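Local coordinates for protein MmeI (Methylophilus methylotrophus, PDB 5HR4) that probably methylates adenine at N6 in DNA using S-adenosyl-L-methionine, and combines this with DNA recognition as a Type IIL restriction-modification enzyme, at residues 637-641 and 777-781; 681-685 and 850-854; 783-787 and 837-841; 793-798 and 815-821; 829-833 and 875-879. All coordinates share one frame; numbering follows the deposited sequence.

Contact 1: residues 637-641 and 777-781; sequences LPSMR and HIPSA. With nucleotides of chain B.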
# COMPACT_ATOMS: atom_id res chain seq x y z
N LEU A 637 -8.13 6.19 -35.92
CA LEU A 637 -6.83 5.53 -35.78
C LEU A 637 -6.97 4.05 -36.08
O LEU A 637 -8.03 3.46 -35.83
CB LEU A 637 -6.26 5.71 -34.37
CG LEU A 637 -5.97 7.11 -33.88
CD1 LEU A 637 -5.83 7.07 -32.38
CD2 LEU A 637 -4.71 7.59 -34.53
N PRO A 638 -5.90 3.40 -36.55
CA PRO A 638 -5.93 1.95 -36.76
C PRO A 638 -5.97 1.22 -35.43
O PRO A 638 -5.30 1.62 -34.47
CB PRO A 638 -4.62 1.66 -37.50
CG PRO A 638 -4.03 3.03 -37.83
CD PRO A 638 -4.56 3.95 -36.79
N SER A 639 -6.74 0.12 -35.37
CA SER A 639 -6.85 -0.66 -34.14
C SER A 639 -5.49 -1.15 -33.67
O SER A 639 -4.58 -1.39 -34.46
CB SER A 639 -7.78 -1.85 -34.36
OG SER A 639 -9.03 -1.43 -34.86
N MET A 640 -5.37 -1.31 -32.36
CA MET A 640 -4.17 -1.82 -31.71
C MET A 640 -4.45 -3.20 -31.11
O MET A 640 -5.58 -3.50 -30.71
CB MET A 640 -3.67 -0.86 -30.62
CG MET A 640 -2.44 -1.34 -29.86
SD MET A 640 -1.83 -0.09 -28.73
CE MET A 640 -1.29 1.16 -29.90
N ARG A 641 -3.41 -4.03 -31.04
CA ARG A 641 -3.55 -5.42 -30.66
C ARG A 641 -2.58 -5.78 -29.54
O ARG A 641 -1.51 -5.17 -29.39
CB ARG A 641 -3.33 -6.32 -31.87
CG ARG A 641 -4.26 -5.99 -33.01
CD ARG A 641 -5.53 -6.80 -32.91
NE ARG A 641 -5.20 -8.20 -33.15
CZ ARG A 641 -6.02 -9.22 -32.97
NH1 ARG A 641 -7.26 -9.03 -32.55
NH2 ARG A 641 -5.58 -10.44 -33.23
N HIS A 777 0.89 -3.83 -30.28
CA HIS A 777 1.35 -3.56 -31.64
C HIS A 777 0.19 -3.16 -32.55
O HIS A 777 -0.97 -3.54 -32.34
CB HIS A 777 2.08 -4.75 -32.23
CG HIS A 777 1.22 -5.96 -32.43
ND1 HIS A 777 0.91 -6.82 -31.40
CD2 HIS A 777 0.61 -6.45 -33.54
CE1 HIS A 777 0.15 -7.80 -31.86
NE2 HIS A 777 -0.05 -7.60 -33.16
N ILE A 778 0.54 -2.37 -33.57
CA ILE A 778 -0.36 -1.91 -34.62
C ILE A 778 0.09 -2.56 -35.93
O ILE A 778 1.16 -2.21 -36.45
CB ILE A 778 -0.36 -0.38 -34.73
CG1 ILE A 778 -0.83 0.26 -33.43
CG2 ILE A 778 -1.25 0.08 -35.88
CD1 ILE A 778 -1.06 1.76 -33.52
N PRO A 779 -0.66 -3.52 -36.47
CA PRO A 779 -0.20 -4.19 -37.70
C PRO A 779 -0.26 -3.26 -38.90
O PRO A 779 -1.22 -2.51 -39.10
CB PRO A 779 -1.17 -5.37 -37.85
CG PRO A 779 -2.36 -5.03 -37.02
CD PRO A 779 -1.83 -4.19 -35.88
N SER A 780 0.81 -3.30 -39.70
CA SER A 780 0.94 -2.52 -40.93
C SER A 780 0.76 -1.02 -40.65
O SER A 780 -0.12 -0.35 -41.19
CB SER A 780 -0.04 -3.03 -42.00
N ALA A 781 1.65 -0.49 -39.80
CA ALA A 781 1.52 0.88 -39.32
C ALA A 781 2.28 1.83 -40.24
O ALA A 781 3.49 1.68 -40.44
CB ALA A 781 2.02 1.01 -37.88
P DA B 2 -9.56 -11.05 -30.17
OP1 DA B 2 -10.50 -10.18 -30.92
OP2 DA B 2 -8.20 -11.26 -30.74
O5' DA B 2 -9.32 -10.54 -28.65
C5' DA B 2 -10.34 -9.79 -27.95
C4' DA B 2 -9.87 -9.33 -26.57
O4' DA B 2 -10.02 -10.39 -25.59
C3' DA B 2 -8.40 -8.86 -26.46
O3' DA B 2 -8.37 -7.67 -25.67
C2' DA B 2 -7.74 -10.02 -25.72
C1' DA B 2 -8.87 -10.39 -24.77
N9 DA B 2 -8.74 -11.69 -24.11
C8 DA B 2 -8.27 -12.87 -24.62
N7 DA B 2 -8.29 -13.86 -23.77
C5 DA B 2 -8.83 -13.30 -22.61
C6 DA B 2 -9.12 -13.82 -21.32
N6 DA B 2 -8.91 -15.08 -20.97
N1 DA B 2 -9.65 -12.98 -20.41
C2 DA B 2 -9.86 -11.71 -20.76
N3 DA B 2 -9.63 -11.11 -21.92
C4 DA B 2 -9.11 -11.97 -22.81

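Contact 2: residues 681-685 and 850-854; sequences EFINN and ESLAG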
# COMPACT_ATOMS: atom_id res chain seq x y z
N GLU A 681 13.30 -7.43 -24.07
CA GLU A 681 14.19 -7.78 -25.18
C GLU A 681 14.26 -6.68 -26.23
O GLU A 681 15.31 -6.50 -26.86
CB GLU A 681 13.75 -9.09 -25.86
CG GLU A 681 14.17 -10.37 -25.14
CD GLU A 681 13.30 -10.70 -23.92
OE1 GLU A 681 12.08 -10.35 -23.90
OE2 GLU A 681 13.86 -11.31 -22.97
N PHE A 682 13.16 -5.96 -26.44
CA PHE A 682 13.06 -4.93 -27.47
C PHE A 682 13.73 -3.63 -27.04
O PHE A 682 14.55 -3.06 -27.77
CB PHE A 682 11.57 -4.68 -27.79
CG PHE A 682 11.31 -3.51 -28.70
CD1 PHE A 682 11.43 -3.65 -30.07
CD2 PHE A 682 10.95 -2.28 -28.19
CE1 PHE A 682 11.19 -2.59 -30.92
CE2 PHE A 682 10.70 -1.21 -29.03
CZ PHE A 682 10.83 -1.36 -30.40
N ILE A 683 13.38 -3.14 -25.85
CA ILE A 683 14.03 -1.96 -25.28
C ILE A 683 15.54 -2.14 -25.20
O ILE A 683 16.31 -1.20 -25.43
CB ILE A 683 13.42 -1.65 -23.90
CG1 ILE A 683 12.09 -0.93 -24.07
CG2 ILE A 683 14.38 -0.84 -23.06
CD1 ILE A 683 11.18 -1.02 -22.89
N ASN A 684 16.00 -3.35 -24.87
CA ASN A 684 17.41 -3.56 -24.55
C ASN A 684 18.15 -4.31 -25.63
O ASN A 684 19.29 -4.75 -25.40
CB ASN A 684 17.53 -4.32 -23.24
CG ASN A 684 17.03 -3.52 -22.11
OD1 ASN A 684 17.34 -2.33 -22.02
ND2 ASN A 684 16.20 -4.12 -21.26
N ASN A 685 17.54 -4.49 -26.79
CA ASN A 685 18.16 -5.20 -27.91
C ASN A 685 18.78 -6.53 -27.46
O ASN A 685 19.95 -6.81 -27.72
CB ASN A 685 19.20 -4.31 -28.58
CG ASN A 685 19.27 -4.55 -30.05
OD1 ASN A 685 18.24 -4.68 -30.71
ND2 ASN A 685 20.48 -4.66 -30.59
N GLU A 850 23.86 1.05 -29.83
CA GLU A 850 23.10 1.62 -28.74
C GLU A 850 21.72 0.97 -28.76
O GLU A 850 21.04 1.00 -29.79
CB GLU A 850 23.00 3.15 -28.85
CG GLU A 850 23.04 3.92 -27.50
CD GLU A 850 24.42 3.93 -26.87
OE1 GLU A 850 25.41 3.94 -27.62
OE2 GLU A 850 24.54 3.92 -25.62
N SER A 851 21.33 0.35 -27.64
CA SER A 851 19.97 -0.15 -27.49
C SER A 851 19.01 1.04 -27.39
O SER A 851 19.42 2.18 -27.17
CB SER A 851 19.86 -1.04 -26.24
OG SER A 851 19.73 -0.27 -25.05
N LEU A 852 17.72 0.78 -27.57
CA LEU A 852 16.76 1.86 -27.40
C LEU A 852 16.80 2.41 -25.98
O LEU A 852 16.50 3.59 -25.75
CB LEU A 852 15.34 1.41 -27.74
CG LEU A 852 15.07 1.21 -29.22
CD1 LEU A 852 13.65 0.69 -29.45
CD2 LEU A 852 15.31 2.50 -29.96
N ALA A 853 17.17 1.57 -25.00
CA ALA A 853 17.33 2.09 -23.65
C ALA A 853 18.42 3.14 -23.61
O ALA A 853 18.21 4.26 -23.12
CB ALA A 853 17.62 0.95 -22.67
N GLY A 854 19.59 2.82 -24.16
CA GLY A 854 20.70 3.77 -24.15
C GLY A 854 20.40 5.05 -24.90
O GLY A 854 20.85 6.12 -24.49
O HOH W 1 17.18 -1.45 -28.51

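Contact 3: residues 783-787 and 837-841; sequences PLIFG and AFAIL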
# COMPACT_ATOMS: atom_id res chain seq x y z
N PRO A 783 4.06 5.38 -41.33
CA PRO A 783 5.00 6.15 -40.50
C PRO A 783 4.34 7.26 -39.69
O PRO A 783 4.84 7.60 -38.61
CB PRO A 783 5.98 6.73 -41.53
CG PRO A 783 5.81 5.90 -42.76
CD PRO A 783 4.38 5.49 -42.77
N LEU A 784 3.25 7.83 -40.20
CA LEU A 784 2.55 8.88 -39.49
C LEU A 784 2.20 8.44 -38.07
O LEU A 784 2.43 9.19 -37.10
CB LEU A 784 1.29 9.26 -40.26
CG LEU A 784 0.21 10.04 -39.50
CD1 LEU A 784 0.65 11.47 -39.24
CD2 LEU A 784 -1.10 10.00 -40.28
N ILE A 785 1.65 7.23 -37.92
CA ILE A 785 1.22 6.77 -36.60
C ILE A 785 2.41 6.61 -35.66
O ILE A 785 2.31 6.88 -34.46
CB ILE A 785 0.43 5.47 -36.72
N PHE A 786 3.56 6.18 -36.21
CA PHE A 786 4.78 6.15 -35.41
C PHE A 786 5.16 7.55 -34.93
O PHE A 786 5.76 7.70 -33.85
CB PHE A 786 5.94 5.56 -36.22
CG PHE A 786 7.27 5.71 -35.54
CD1 PHE A 786 7.70 4.77 -34.63
CD2 PHE A 786 8.05 6.83 -35.78
CE1 PHE A 786 8.91 4.91 -33.98
CE2 PHE A 786 9.27 6.98 -35.13
CZ PHE A 786 9.70 6.02 -34.23
N GLY A 787 4.88 8.57 -35.73
CA GLY A 787 5.09 9.92 -35.25
C GLY A 787 4.15 10.24 -34.11
O GLY A 787 4.56 10.81 -33.10
N ALA A 837 9.04 11.93 -38.35
CA ALA A 837 9.14 10.50 -38.06
C ALA A 837 10.40 9.90 -38.66
O ALA A 837 11.19 9.25 -37.96
CB ALA A 837 7.89 9.79 -38.57
N PHE A 838 10.63 10.12 -39.96
CA PHE A 838 11.83 9.59 -40.57
C PHE A 838 13.08 10.24 -39.99
O PHE A 838 14.14 9.59 -39.92
CB PHE A 838 11.78 9.78 -42.09
CG PHE A 838 10.89 8.79 -42.79
CD1 PHE A 838 11.21 7.43 -42.80
CD2 PHE A 838 9.73 9.20 -43.44
CE1 PHE A 838 10.39 6.52 -43.44
CE2 PHE A 838 8.90 8.29 -44.08
CZ PHE A 838 9.23 6.95 -44.08
N ALA A 839 12.98 11.50 -39.54
CA ALA A 839 14.13 12.15 -38.92
C ALA A 839 14.49 11.48 -37.59
O ALA A 839 15.67 11.29 -37.29
CB ALA A 839 13.86 13.64 -38.73
N ILE A 840 13.47 11.11 -36.80
CA ILE A 840 13.71 10.31 -35.60
C ILE A 840 14.37 8.98 -35.97
O ILE A 840 15.42 8.62 -35.43
CB ILE A 840 12.41 10.10 -34.81
CG1 ILE A 840 11.95 11.39 -34.15
CG2 ILE A 840 12.61 9.04 -33.75
CD1 ILE A 840 10.55 11.33 -33.57
N LEU A 841 13.75 8.24 -36.89
CA LEU A 841 14.29 6.94 -37.27
C LEU A 841 15.76 7.05 -37.68
O LEU A 841 16.61 6.31 -37.16
CB LEU A 841 13.47 6.32 -38.40
CG LEU A 841 12.16 5.62 -38.03
CD1 LEU A 841 11.73 4.75 -39.18
CD2 LEU A 841 12.29 4.81 -36.74

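Contact 4: residues 793-798 and 815-821; sequences MHNCWM and LVYNTFP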
# COMPACT_ATOMS: atom_id res chain seq x y z
N MET A 793 2.82 14.69 -26.82
CA MET A 793 1.39 14.74 -26.53
C MET A 793 0.84 13.37 -26.16
O MET A 793 0.07 13.23 -25.20
CB MET A 793 0.65 15.30 -27.74
CG MET A 793 0.66 16.81 -27.80
SD MET A 793 -0.19 17.53 -26.39
CE MET A 793 -1.30 18.64 -27.25
N HIS A 794 1.21 12.35 -26.94
CA HIS A 794 0.73 11.01 -26.64
C HIS A 794 1.31 10.52 -25.32
O HIS A 794 0.58 10.01 -24.47
CB HIS A 794 1.08 10.06 -27.78
CG HIS A 794 0.67 8.65 -27.51
ND1 HIS A 794 -0.64 8.28 -27.33
CD2 HIS A 794 1.41 7.52 -27.35
CE1 HIS A 794 -0.70 6.98 -27.09
NE2 HIS A 794 0.53 6.50 -27.09
N ASN A 795 2.63 10.69 -25.14
CA ASN A 795 3.28 10.25 -23.90
C ASN A 795 2.75 11.02 -22.69
O ASN A 795 2.67 10.47 -21.58
CB ASN A 795 4.79 10.43 -23.99
CG ASN A 795 5.46 9.36 -24.82
OD1 ASN A 795 5.68 8.25 -24.34
ND2 ASN A 795 5.81 9.68 -26.06
N CYS A 796 2.37 12.27 -22.88
CA CYS A 796 1.71 12.97 -21.79
C CYS A 796 0.36 12.33 -21.47
O CYS A 796 -0.03 12.20 -20.30
CB CYS A 796 1.57 14.45 -22.14
SG CYS A 796 0.51 15.30 -21.02
N TRP A 797 -0.36 11.91 -22.52
CA TRP A 797 -1.62 11.21 -22.31
C TRP A 797 -1.39 9.89 -21.57
O TRP A 797 -1.96 9.66 -20.50
CB TRP A 797 -2.32 10.97 -23.65
CG TRP A 797 -3.68 10.41 -23.49
CD1 TRP A 797 -4.08 9.13 -23.76
CD2 TRP A 797 -4.84 11.11 -23.03
NE1 TRP A 797 -5.42 9.00 -23.50
CE2 TRP A 797 -5.91 10.20 -23.04
CE3 TRP A 797 -5.07 12.42 -22.61
CZ2 TRP A 797 -7.19 10.55 -22.64
CZ3 TRP A 797 -6.34 12.77 -22.22
CH2 TRP A 797 -7.39 11.84 -22.24
N MET A 798 -0.53 9.03 -22.13
CA MET A 798 -0.14 7.79 -21.45
C MET A 798 0.22 8.01 -19.98
O MET A 798 -0.19 7.23 -19.12
CB MET A 798 1.04 7.16 -22.20
CG MET A 798 1.66 5.95 -21.52
SD MET A 798 2.89 6.33 -20.24
CE MET A 798 4.11 7.26 -21.16
N LEU A 815 -6.92 1.81 -22.40
CA LEU A 815 -6.92 2.97 -21.51
C LEU A 815 -6.25 4.20 -22.12
O LEU A 815 -6.70 5.32 -21.89
CB LEU A 815 -6.21 2.63 -20.19
CG LEU A 815 -7.04 1.94 -19.11
CD1 LEU A 815 -6.10 1.41 -18.05
CD2 LEU A 815 -8.04 2.90 -18.49
N VAL A 816 -5.18 4.01 -22.88
CA VAL A 816 -4.41 5.10 -23.44
C VAL A 816 -4.84 5.36 -24.87
O VAL A 816 -5.59 6.31 -25.15
CB VAL A 816 -2.91 4.79 -23.39
CG1 VAL A 816 -2.10 6.01 -23.82
CG2 VAL A 816 -2.52 4.30 -22.01
N TYR A 817 -4.36 4.51 -25.78
CA TYR A 817 -4.58 4.65 -27.21
C TYR A 817 -6.06 4.87 -27.55
O TYR A 817 -6.40 5.75 -28.35
CB TYR A 817 -4.04 3.40 -27.91
CG TYR A 817 -4.03 3.42 -29.43
CD1 TYR A 817 -3.08 4.16 -30.12
CD2 TYR A 817 -4.93 2.66 -30.17
CE1 TYR A 817 -3.04 4.18 -31.51
CE2 TYR A 817 -4.90 2.67 -31.57
CZ TYR A 817 -3.95 3.43 -32.23
OH TYR A 817 -3.88 3.46 -33.61
N ASN A 818 -6.95 4.07 -26.97
CA ASN A 818 -8.35 4.13 -27.38
C ASN A 818 -9.06 5.38 -26.89
O ASN A 818 -10.12 5.73 -27.44
CB ASN A 818 -9.12 2.89 -26.90
CG ASN A 818 -8.75 1.65 -27.66
OD1 ASN A 818 -8.18 1.73 -28.74
ND2 ASN A 818 -9.09 0.50 -27.10
N THR A 819 -8.54 6.03 -25.87
CA THR A 819 -9.14 7.26 -25.37
C THR A 819 -8.35 8.49 -25.79
O THR A 819 -8.64 9.59 -25.32
CB THR A 819 -9.26 7.20 -23.85
OG1 THR A 819 -7.96 7.07 -23.28
CG2 THR A 819 -10.09 6.01 -23.46
N PHE A 820 -7.36 8.31 -26.66
CA PHE A 820 -6.43 9.35 -27.06
C PHE A 820 -7.08 10.31 -28.05
O PHE A 820 -7.37 9.91 -29.18
CB PHE A 820 -5.16 8.74 -27.65
CG PHE A 820 -4.15 9.76 -28.08
CD1 PHE A 820 -3.68 10.71 -27.19
CD2 PHE A 820 -3.66 9.76 -29.37
CE1 PHE A 820 -2.76 11.65 -27.59
CE2 PHE A 820 -2.74 10.70 -29.77
CZ PHE A 820 -2.28 11.64 -28.88
N PRO A 821 -7.31 11.57 -27.68
CA PRO A 821 -7.99 12.49 -28.60
C PRO A 821 -6.99 12.98 -29.64
O PRO A 821 -5.85 13.32 -29.31
CB PRO A 821 -8.45 13.62 -27.68
CG PRO A 821 -7.35 13.70 -26.66
CD PRO A 821 -6.82 12.27 -26.48

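Contact 5: residues 829-833 and 875-879; sequences QSKAI and AVDSV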
# COMPACT_ATOMS: atom_id res chain seq x y z
N GLN A 829 0.13 18.83 -43.12
CA GLN A 829 0.39 18.45 -41.74
C GLN A 829 0.79 16.98 -41.64
O GLN A 829 1.71 16.63 -40.89
CB GLN A 829 -0.84 18.71 -40.88
CG GLN A 829 -1.11 20.17 -40.65
CD GLN A 829 -2.36 20.39 -39.83
OE1 GLN A 829 -3.38 19.73 -40.04
NE2 GLN A 829 -2.29 21.31 -38.87
N SER A 830 0.12 16.11 -42.41
CA SER A 830 0.45 14.69 -42.39
C SER A 830 1.87 14.45 -42.90
O SER A 830 2.63 13.67 -42.30
CB SER A 830 -0.56 13.90 -43.21
N LYS A 831 2.24 15.10 -44.01
CA LYS A 831 3.58 14.93 -44.56
C LYS A 831 4.64 15.51 -43.63
O LYS A 831 5.77 15.00 -43.57
CB LYS A 831 3.67 15.58 -45.94
N ALA A 832 4.29 16.56 -42.89
CA ALA A 832 5.22 17.13 -41.93
C ALA A 832 5.53 16.13 -40.82
O ALA A 832 6.70 15.88 -40.50
CB ALA A 832 4.64 18.43 -41.36
N ILE A 833 4.49 15.53 -40.24
CA ILE A 833 4.69 14.54 -39.18
C ILE A 833 5.44 13.32 -39.71
O ILE A 833 6.31 12.77 -39.02
CB ILE A 833 3.33 14.16 -38.56
CG1 ILE A 833 2.71 15.39 -37.88
CG2 ILE A 833 3.49 13.03 -37.57
CD1 ILE A 833 1.43 15.10 -37.14
N ALA A 875 5.43 19.55 -35.20
CA ALA A 875 4.47 19.13 -36.22
C ALA A 875 3.17 18.63 -35.61
O ALA A 875 2.08 18.98 -36.09
CB ALA A 875 5.09 18.06 -37.11
N VAL A 876 3.25 17.81 -34.55
CA VAL A 876 2.03 17.30 -33.92
C VAL A 876 1.29 18.43 -33.20
O VAL A 876 0.06 18.55 -33.28
CB VAL A 876 2.35 16.14 -32.95
CG1 VAL A 876 1.10 15.65 -32.22
CG2 VAL A 876 2.99 14.98 -33.70
N ASP A 877 2.02 19.27 -32.47
CA ASP A 877 1.38 20.37 -31.77
C ASP A 877 0.65 21.28 -32.74
O ASP A 877 -0.46 21.75 -32.46
CB ASP A 877 2.42 21.16 -30.98
CG ASP A 877 3.02 20.36 -29.86
OD1 ASP A 877 2.36 19.38 -29.43
OD2 ASP A 877 4.13 20.71 -29.40
N SER A 878 1.26 21.53 -33.90
CA SER A 878 0.61 22.32 -34.94
C SER A 878 -0.72 21.69 -35.37
O SER A 878 -1.71 22.40 -35.56
CB SER A 878 1.55 22.47 -36.14
OG SER A 878 0.81 22.65 -37.33
N VAL A 879 -0.76 20.36 -35.51
CA VAL A 879 -2.01 19.71 -35.91
C VAL A 879 -3.09 19.97 -34.87
O VAL A 879 -4.27 20.15 -35.22
CB VAL A 879 -1.79 18.21 -36.13
CG1 VAL A 879 -3.10 17.54 -36.46
CG2 VAL A 879 -0.78 17.98 -37.25

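Contact 1: residues 637-641 and 777-781
Arg641 lays its CB over one face of the His777 imidazole, offset toward the rim, in a CH-pi contact with CB 4.0 Å from the centroid of the His777 ring. Both side chains leave the same face of a small antiparallel sheet, in which Arg641 and His777 are a hydrogen-bonded pair. Arg641 N donates to His777 O at 2.8 Å, and His777 N returns the bond to Arg641 O at 2.9 Å. With CG of His777 between its backbone N and carbonyl carbon (chi1 65°), the ring folds toward the neighbouring strand and comes against the arginine stem. That stem bends at chi2 and chi3 and carries the guanidinium off to the DNA, where NH1 of Arg641 makes a weak hydrogen bond of 3.0 Å to OP2 of DA2 of chain B. OP1 of the same phosphate lies in the guanidinium plane, at its edge. Met640 crosses Ile778 at a slant: its chain turns at chi3 and brings CE of Met640 to 3.7 Å from CG1 of Ile778. Pro638 CB meets Ile778 CG2 at 4.1 Å, and Tyr817 packs on both Met640 and Ile778. With an alanine at Arg641 the backbone pairing could persist, but the phosphate would probably lose this cationic partner and Pro779 CD the methylene CG beside it. The contact is therefore divided in its chemistry: main-chain bonds and apolar packing join 637-641 to strand 775-779, while one long side chain carries positive charge to a DNA phosphate, a group present whatever the base.

Contact 2: residues 681-685 and 850-854
Ile683 and Ala853 join two helix ends: the carbonyl O of Ile683, in the last turn of helix 679-683, accepts from Ala853 N at 2.9 Å, in the first turn of helix 852-856. The donating helix begins at an N-cap, Ser851, and Asn684 is where the first helix leaves its helical course. A carbonyl from one helix terminus thus meets an amide from the start of another, an arrangement the two peptide dipoles would probably favour. Leu852 can be followed outward. Its CB lies 3.6 Å from Ile683 O; past CG, which stands anti to the carbonyl carbon (chi1 -73°), the branch CD1 of Leu852 reaches CE2 of Phe682 at 3.5 Å and touches CZ of the same ring almost as closely, the two side chains meeting at a slant. A water near Phe682 O and Leu852 N may bridge the two backbones, though its approach to Leu852 N is doubtfully short. Ala853 CB touches two neighbours, Ile683 CG2 at 3.7 Å and Asn684 OD1 at 3.4 Å, while the amide nitrogen of Asn684 is bonded to Asp680. Ile683 and Asn684 also pack on a phosphate of the bound DNA, and Phe682 and Ile683 lean on Pro750 of strand 746-750. The contact therefore joins the target recognition domain to the C-terminal domain close to the DNA. At the cap itself, OG of Ser851 sits between its backbone N and carbonyl carbon (chi1 81°) and accepts from Gly854 N at 3.2 Å, with an N-H...O angle of 165°.

Contact 3: residues 783-787 and 837-841
Ala837 sits closest to the backbone of the other helix, its CA 5.0 Å from the CA of Gly787, where helices 783-790 and 827-845 pass at a steep angle, their short segments crossing at 76° with axes 9.6 Å apart. The methyl CB of Ala837 lies against Pro783 O at 3.8 Å and also faces the rim of the Phe786 ring, near the ring plane. Next, Phe838 swings its ring end back toward Pro783, so that CZ of Phe838 meets CG of Pro783 at 3.8 Å on the exposed side of the joint. Ile840 brings CG2 to the edge of the Phe786 ring, 4.2 Å from CE2 of Phe786; Ile840 also packs on Leu865, Ala868, His869 and Leu872 of helix 863-880. Leu841 closes the row: its CD2 comes obliquely to Phe786 CZ at 3.8 Å. The ring can enter this row because CG of Phe786 is anti to its own backbone N (chi1 170°). Apolar side-chain packing, with no polar pair across it, joins the target recognition domain to the C-terminal domain here, and the joint rests on fit of shape, chiefly that of Phe786 among Ala837, Ile840 and Leu841.

Contact 4: residues 793-798 and 815-821
Trp797 turns one face of its indole to Phe820 and Pro821: CD of Pro821 lies over the centre of the six-membered ring, 4.0 Å from its centroid, and CA of Phe820 is over the five-membered ring, offset toward the rim. Both are CH-pi contacts. At the NE1 edge the partners are oxygens: Thr819 OG1, in the ring plane, accepts from Trp797 NE1 at 3.2 Å, and the same N-H makes a second, weak bond to Val816 O. Phe820 in turn receives the edge of His794 on one face in a T-shaped pair, planes at 78° and centroids 4.8 Å apart, with ND1 of His794 over the centre of the Phe820 ring. At its own rim, CD1 of Phe820 touches CG of Trp797 at 3.7 Å, which completes a three-ring cluster. Val816, its CG1 anti to the backbone N (chi1 -173°), pushes that methyl among His794 CE1, Trp797 CD1 and the CA of Met798, the last at 3.6 Å. The Trp797 ring also meets that of Phe896 of helix 888-903. Thr819 OG1 passes its own hydrogen to Leu815 O at 2.6 Å, from above the carbonyl plane. The buried indole N-H is thereby satisfied mainly by Thr819 OG1, with weak help from Val816 O, which probably fixes the turn of the ring and ties helix 792-801 to 815-821 within the target recognition domain.

Contact 5: residues 829-833 and 875-879
Ile833 supplies most of the apolar contact between helices 827-845 and 863-880, which run antiparallel, their short segments at 157° with axes 9.3 Å apart. Its CG1 is anti to the carbonyl carbon (chi1 -64°), which sends CD1 of Ile833 toward the other helix, to CG2 of Val879 at 3.6 Å and CG2 of Val876 at 3.8 Å, both valines crossing it at about a right angle. One atom nearer its backbone, CG1 of Ile833 rests on CB of Ala875 at 3.7 Å. Ala832 adds a looser methyl contact, its CB 4.3 Å from CB of Ala875. Gln829 makes a mixed contact. Its aliphatic part lies along Val879, with CB of Gln829 3.7 Å from CG2 of Val879, and its amide end comes over the Val879 backbone, with NE2 of Gln829 3.4 Å from CA of Val879. On the polar side, NE2 comes near the carbonyl O and the OG of Ser878 without bonding to either, while OE1 of Gln829 is held by Asn826 N. Replacing Gln829 by an alanine would remove the outer carbons lying on Val879 CG2 and would probably leave Asn826 N without that acceptor. Around the pair, Trp822 covers Ile833 and Val879, and helix 783-790 packs against both helices through Leu784 on Ile833 and Leu788 on Val876. Asp877, on helix 863-880, forms a salt bridge with Arg891, which ties helix 863-880 to helix 888-903 as well.

How the contacts relate
All five contacts lie on the same side of the chain's centre, in the target recognition and C-terminal domains. Contact 1 passes directly into contact 3, where strand 775-779 gives way to helix 783-790. In sequence, contact 4 falls between the two segments of contact 3; in space it touches contact 1 through Tyr817, their centres 14 Å apart, and contact 5 through Met793 and Asp877. Contacts 3 and 5 share helix 827-845 and touch through Leu784 and Ile833, about 11 Å between centres. Contact 2, its centre about 27 Å from that of contact 5, spans the longest loop, its two segments alternating with those of contact 1 along the chain. Contacts 2 and 3 join the two domains at two places, 18 Å apart between centres, with contact 2 near the DNA.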